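Local coordinates for uncharacterized protein VP0806 (Vibrio parahaemolyticus, PDB 2R5S) that is of unknown function but carries tetratricopeptide repeats as the C-terminal part of a thioredoxin domain-containing protein, which as a whole may act as a protein-disulfide reductase, at residues Lys95-Glu98 against Gln99-Ala102; Ala127-Leu130 against Leu131-Ile134. All blocks are in the same frame, centred on the assembly; numbering follows the deposited sequence.

Contact 1 of 2, residues Lys95-Glu98 against Gln99-Ala102; sequences KRLE and QELA
Lys95 and Gln99, one helical turn apart, meet through the ammonium and the amide oxygen, Lys95 NZ giving Gln99 OE1 a hydrogen bond of 3.1 Å nearly in line with the amide C=O. In Gln99, chi1 (-44°) sets CG beside the backbone N and 3.2 Å from Lys95 O; the bend at chi2 (-36°) then brings the amide oxygen round to the lysine NZ, while the lysine chain curls at its last three torsions. The same ammonium forms a salt bridge with Glu98, NZ lying 2.6 Å from OE2 and above the carboxylate plane. Two side-chain oxygens therefore grip a single NZ.

A looser ion pair lies along the next i to i+4 step. Arg96 NH1 is 3.3 Å from Glu100 OE1, but the planes of guanidinium and carboxylate stand 76° apart and no N-H aims at the oxygen; the stronger partner of Arg96 is Glu93, a turn earlier. Backbone bonds run along the same turns, among them Ala102 N to Glu98 O at 3.1 Å.

Within the tetratricopeptide repeat region, helix 92-103 packs Leu101 against Leu110, Ala111 and Leu114 of helix 108-120, and Glu98 makes a salt bridge with Arg123, just before helix 124-135.

Contact 2 of 2, residues Ala127-Leu130 against Leu131-Ile134; sequences ALEL and LWNI
Leu131 N bonds to Ala127 O at 3.2 Å, and the step repeats from Trp132 N to Leu128 O and from Asn133 N to Glu129 O (3.0 Å), so the two segments are successive turns of one alpha-helix, 124-135, in the tetratricopeptide repeat region. The bonds are not equally straight: the N-H...O angle is 164° at Leu131 and falls to 141° at Trp132. Asn133 N also makes a weak second bond to Leu130 O, and Ile134 N bonds to Leu131 O, three residues back, rather than continuing the earlier spacing.

Apolar side chains of helix 124-135 pack against three other helices of the repeat region. Leu128 reaches Phe150 and Ile153 of helix 145-157 as well as Ile163 and Tyr167 of helix 162-174, and Leu131 lies against Thr149 and Phe150. On helix 108-120, Ala127 meets Tyr118, Leu130 meets Leu114, Leu131 meets Ala115 and Ile134 meets Phe108. Trp132 carries its indole away from the preceding turn, chi1 (166°) placing CG opposite the backbone N, and lays it against Gln170 and Ile174 of helix 162-174.

From one turn to the next, Glu129 and Asn133 make only a loose approach. Glu129 bends at chi2, and its OE1 takes part in a hydrogen bond with the Tyr167 hydroxyl. Its carboxylate and the Asn133 amide are turned 66° apart, with OE2 still 4.0 Å from ND2. Across the junction of the segments, the adjacent leucines touch where Leu130 CB comes within 4.2 Å of Leu131 CD1.

In the fold
Each contact lies within one helix, 92-103 for contact 1 and 124-135 for contact 2, yet position in the fold gives them different chemistry. Contact 1, whose centre is about 22 Å from the chain centre, lies at the surface and relies on charged and amide groups between its turns. Contact 2, with its centre about 15 Å from the chain centre, is partly buried, and its side chains chiefly serve packing between helices. Helix 108-120 borders both: Leu114 receives Leu101 from contact 1 and Leu130 from contact 2. Those two leucines also touch directly, CD2 of Leu101 lying 3.8 Å from CD2 of Leu130, so Leu101 links the two contacts although their centres are about 15 Å apart.

Contact 1 of 2, residues Lys95-Glu98 against Gln99-Ala102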
loop_
_atom_site.group_PDB
_atom_site.type_symbol
_atom_site.label_atom_id
_atom_site.label_comp_id
_atom_site.label_asym_id
_atom_site.label_seq_id
_atom_site.Cartn_x
_atom_site.Cartn_y
_atom_site.Cartn_z
ATOM N N LYS A 95 8.005 9.919 14.370
ATOM C CA LYS A 95 8.171 11.318 14.748
ATOM C C LYS A 95 9.639 11.756 14.894
ATOM O O LYS A 95 10.066 12.725 14.240
ATOM C CB LYS A 95 7.397 11.613 16.048
ATOM C CG LYS A 95 6.396 12.755 15.888
ATOM C CD LYS A 95 5.468 12.460 14.675
ATOM C CE LYS A 95 5.107 13.720 13.783
ATOM N NZ LYS A 95 6.141 14.180 12.753
ATOM N N ARG A 96 10.402 11.044 15.736
ATOM C CA ARG A 96 11.810 11.381 15.939
ATOM C C ARG A 96 12.685 11.305 14.670
ATOM O O ARG A 96 13.428 12.239 14.377
ATOM C CB ARG A 96 12.422 10.587 17.089
ATOM C CG ARG A 96 12.503 9.097 16.940
ATOM C CD ARG A 96 13.470 8.485 18.013
ATOM N NE ARG A 96 14.870 8.760 17.742
ATOM C CZ ARG A 96 15.631 8.087 16.867
ATOM N NH1 ARG A 96 16.892 8.442 16.673
ATOM N NH2 ARG A 96 15.160 7.060 16.168
ATOM N N LEU A 97 12.581 10.219 13.914
ATOM C CA LEU A 97 13.324 10.075 12.668
ATOM C C LEU A 97 12.960 11.226 11.674
ATOM O O LEU A 97 13.850 11.804 11.010
ATOM C CB LEU A 97 13.091 8.694 12.111
ATOM C CG LEU A 97 13.985 7.449 12.406
ATOM C CD1 LEU A 97 14.963 7.545 13.536
ATOM C CD2 LEU A 97 13.138 6.218 12.585
ATOM N N GLU A 98 11.679 11.604 11.660
ATOM C CA GLU A 98 11.188 12.750 10.877
ATOM C C GLU A 98 11.820 14.091 11.242
ATOM O O GLU A 98 12.277 14.804 10.353
ATOM C CB GLU A 98 9.671 12.870 10.979
ATOM C CG GLU A 98 8.947 12.175 9.868
ATOM C CD GLU A 98 7.492 11.911 10.182
ATOM O OE1 GLU A 98 6.778 11.438 9.281
ATOM O OE2 GLU A 98 7.054 12.146 11.328
ATOM N N GLN A 99 11.836 14.431 12.544
ATOM C CA GLN A 99 12.470 15.675 13.024
ATOM C C GLN A 99 13.970 15.645 12.754
ATOM O O GLN A 99 14.578 16.626 12.332
ATOM C CB GLN A 99 12.240 15.922 14.545
ATOM C CG GLN A 99 10.813 15.692 15.103
ATOM C CD GLN A 99 9.703 16.099 14.133
ATOM O OE1 GLN A 99 8.804 15.294 13.794
ATOM N NE2 GLN A 99 9.763 17.354 13.674
ATOM N N GLU A 100 14.551 14.487 13.025
ATOM C CA GLU A 100 15.942 14.184 12.730
ATOM C C GLU A 100 16.343 14.298 11.242
ATOM O O GLU A 100 17.445 14.720 10.927
ATOM C CB GLU A 100 16.263 12.796 13.268
ATOM C CG GLU A 100 17.599 12.319 12.838
ATOM C CD GLU A 100 18.125 11.176 13.665
ATOM O OE1 GLU A 100 17.405 10.184 13.899
ATOM O OE2 GLU A 100 19.298 11.262 14.056
ATOM N N LEU A 101 15.472 13.906 10.335
ATOM C CA LEU A 101 15.834 14.003 8.920
ATOM C C LEU A 101 15.702 15.404 8.396
ATOM O O LEU A 101 16.442 15.806 7.486
ATOM C CB LEU A 101 15.014 13.069 8.053
ATOM C CG LEU A 101 15.532 12.931 6.607
ATOM C CD1 LEU A 101 16.991 12.512 6.571
ATOM C CD2 LEU A 101 14.688 11.934 5.911
ATOM N N ALA A 102 14.748 16.143 8.965
ATOM C CA ALA A 102 14.530 17.562 8.636
ATOM C C ALA A 102 15.759 18.413 8.952
ATOM O O ALA A 102 16.090 19.343 8.195
ATOM C CB ALA A 102 13.315 18.095 9.377
#

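Contact 2 of 2, residues Ala127-Leu130 against Leu131-Ile134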
loop_
_atom_site.group_PDB
_atom_site.type_symbol
_atom_site.label_atom_id
_atom_site.label_comp_id
_atom_site.label_asym_id
_atom_site.label_seq_id
_atom_site.Cartn_x
_atom_site.Cartn_y
_atom_site.Cartn_z
ATOM N N ALA A 127 7.237 7.021 2.084
ATOM C CA ALA A 127 8.467 6.267 1.886
ATOM C C ALA A 127 9.052 6.514 0.458
ATOM O O ALA A 127 10.190 6.929 0.314
ATOM C CB ALA A 127 8.181 4.810 2.032
ATOM N N LEU A 128 8.271 6.248 -0.586
ATOM C CA LEU A 128 8.753 6.306 -1.955
ATOM C C LEU A 128 8.932 7.746 -2.366
ATOM O O LEU A 128 9.755 8.040 -3.241
ATOM C CB LEU A 128 7.764 5.623 -2.906
ATOM C CG LEU A 128 7.705 4.097 -2.791
ATOM C CD1 LEU A 128 6.399 3.466 -3.298
ATOM C CD2 LEU A 128 8.954 3.382 -3.395
ATOM N N GLU A 129 8.157 8.669 -1.800
ATOM C CA GLU A 129 8.326 10.099 -2.240
ATOM C C GLU A 129 9.615 10.605 -1.580
ATOM O O GLU A 129 10.451 11.236 -2.209
ATOM C CB GLU A 129 7.175 10.968 -1.793
ATOM C CG GLU A 129 7.428 12.492 -1.960
ATOM C CD GLU A 129 6.990 13.037 -3.291
ATOM O OE1 GLU A 129 6.673 12.225 -4.202
ATOM O OE2 GLU A 129 6.968 14.294 -3.470
ATOM N N LEU A 130 9.815 10.269 -0.301
ATOM C CA LEU A 130 11.098 10.580 0.334
ATOM C C LEU A 130 12.284 10.221 -0.589
ATOM O O LEU A 130 13.118 11.072 -0.917
ATOM C CB LEU A 130 11.256 9.801 1.657
ATOM C CG LEU A 130 12.223 10.546 2.560
ATOM C CD1 LEU A 130 11.732 11.978 2.992
ATOM C CD2 LEU A 130 12.555 9.669 3.770
ATOM N N LEU A 131 12.341 8.963 -1.003
ATOM C CA LEU A 131 13.459 8.444 -1.789
ATOM C C LEU A 131 13.501 9.088 -3.177
ATOM O O LEU A 131 14.583 9.377 -3.717
ATOM C CB LEU A 131 13.329 6.923 -1.880
ATOM C CG LEU A 131 14.046 6.139 -0.724
ATOM C CD1 LEU A 131 14.135 6.952 0.559
ATOM C CD2 LEU A 131 13.573 4.692 -0.397
ATOM N N TRP A 132 12.323 9.307 -3.756
ATOM C CA TRP A 132 12.192 9.761 -5.104
ATOM C C TRP A 132 12.886 11.106 -5.164
ATOM O O TRP A 132 13.540 11.430 -6.138
ATOM C CB TRP A 132 10.715 9.951 -5.504
ATOM C CG TRP A 132 10.591 10.760 -6.836
ATOM C CD1 TRP A 132 10.085 12.048 -7.021
ATOM C CD2 TRP A 132 11.019 10.321 -8.126
ATOM N NE1 TRP A 132 10.200 12.401 -8.342
ATOM C CE2 TRP A 132 10.761 11.353 -9.034
ATOM C CE3 TRP A 132 11.603 9.136 -8.600
ATOM C CZ2 TRP A 132 11.076 11.240 -10.372
ATOM C CZ3 TRP A 132 11.907 9.037 -9.935
ATOM C CH2 TRP A 132 11.659 10.060 -10.796
ATOM N N ASN A 133 12.709 11.898 -4.106
ATOM C CA ASN A 133 13.256 13.253 -4.021
ATOM C C ASN A 133 14.797 13.275 -4.043
ATOM O O ASN A 133 15.404 14.243 -4.456
ATOM C CB ASN A 133 12.701 13.941 -2.780
ATOM C CG ASN A 133 11.402 14.705 -3.063
ATOM O OD1 ASN A 133 11.076 15.015 -4.209
ATOM N ND2 ASN A 133 10.648 14.976 -2.019
ATOM N N ILE A 134 15.421 12.179 -3.605
ATOM C CA ILE A 134 16.878 12.047 -3.644
ATOM C C ILE A 134 17.302 11.544 -5.046
ATOM O O ILE A 134 18.216 12.073 -5.668
ATOM C CB ILE A 134 17.315 11.096 -2.532
ATOM C CG1 ILE A 134 17.062 11.735 -1.170
ATOM C CG2 ILE A 134 18.788 10.663 -2.659
ATOM C CD1 ILE A 134 17.217 10.821 -0.082
#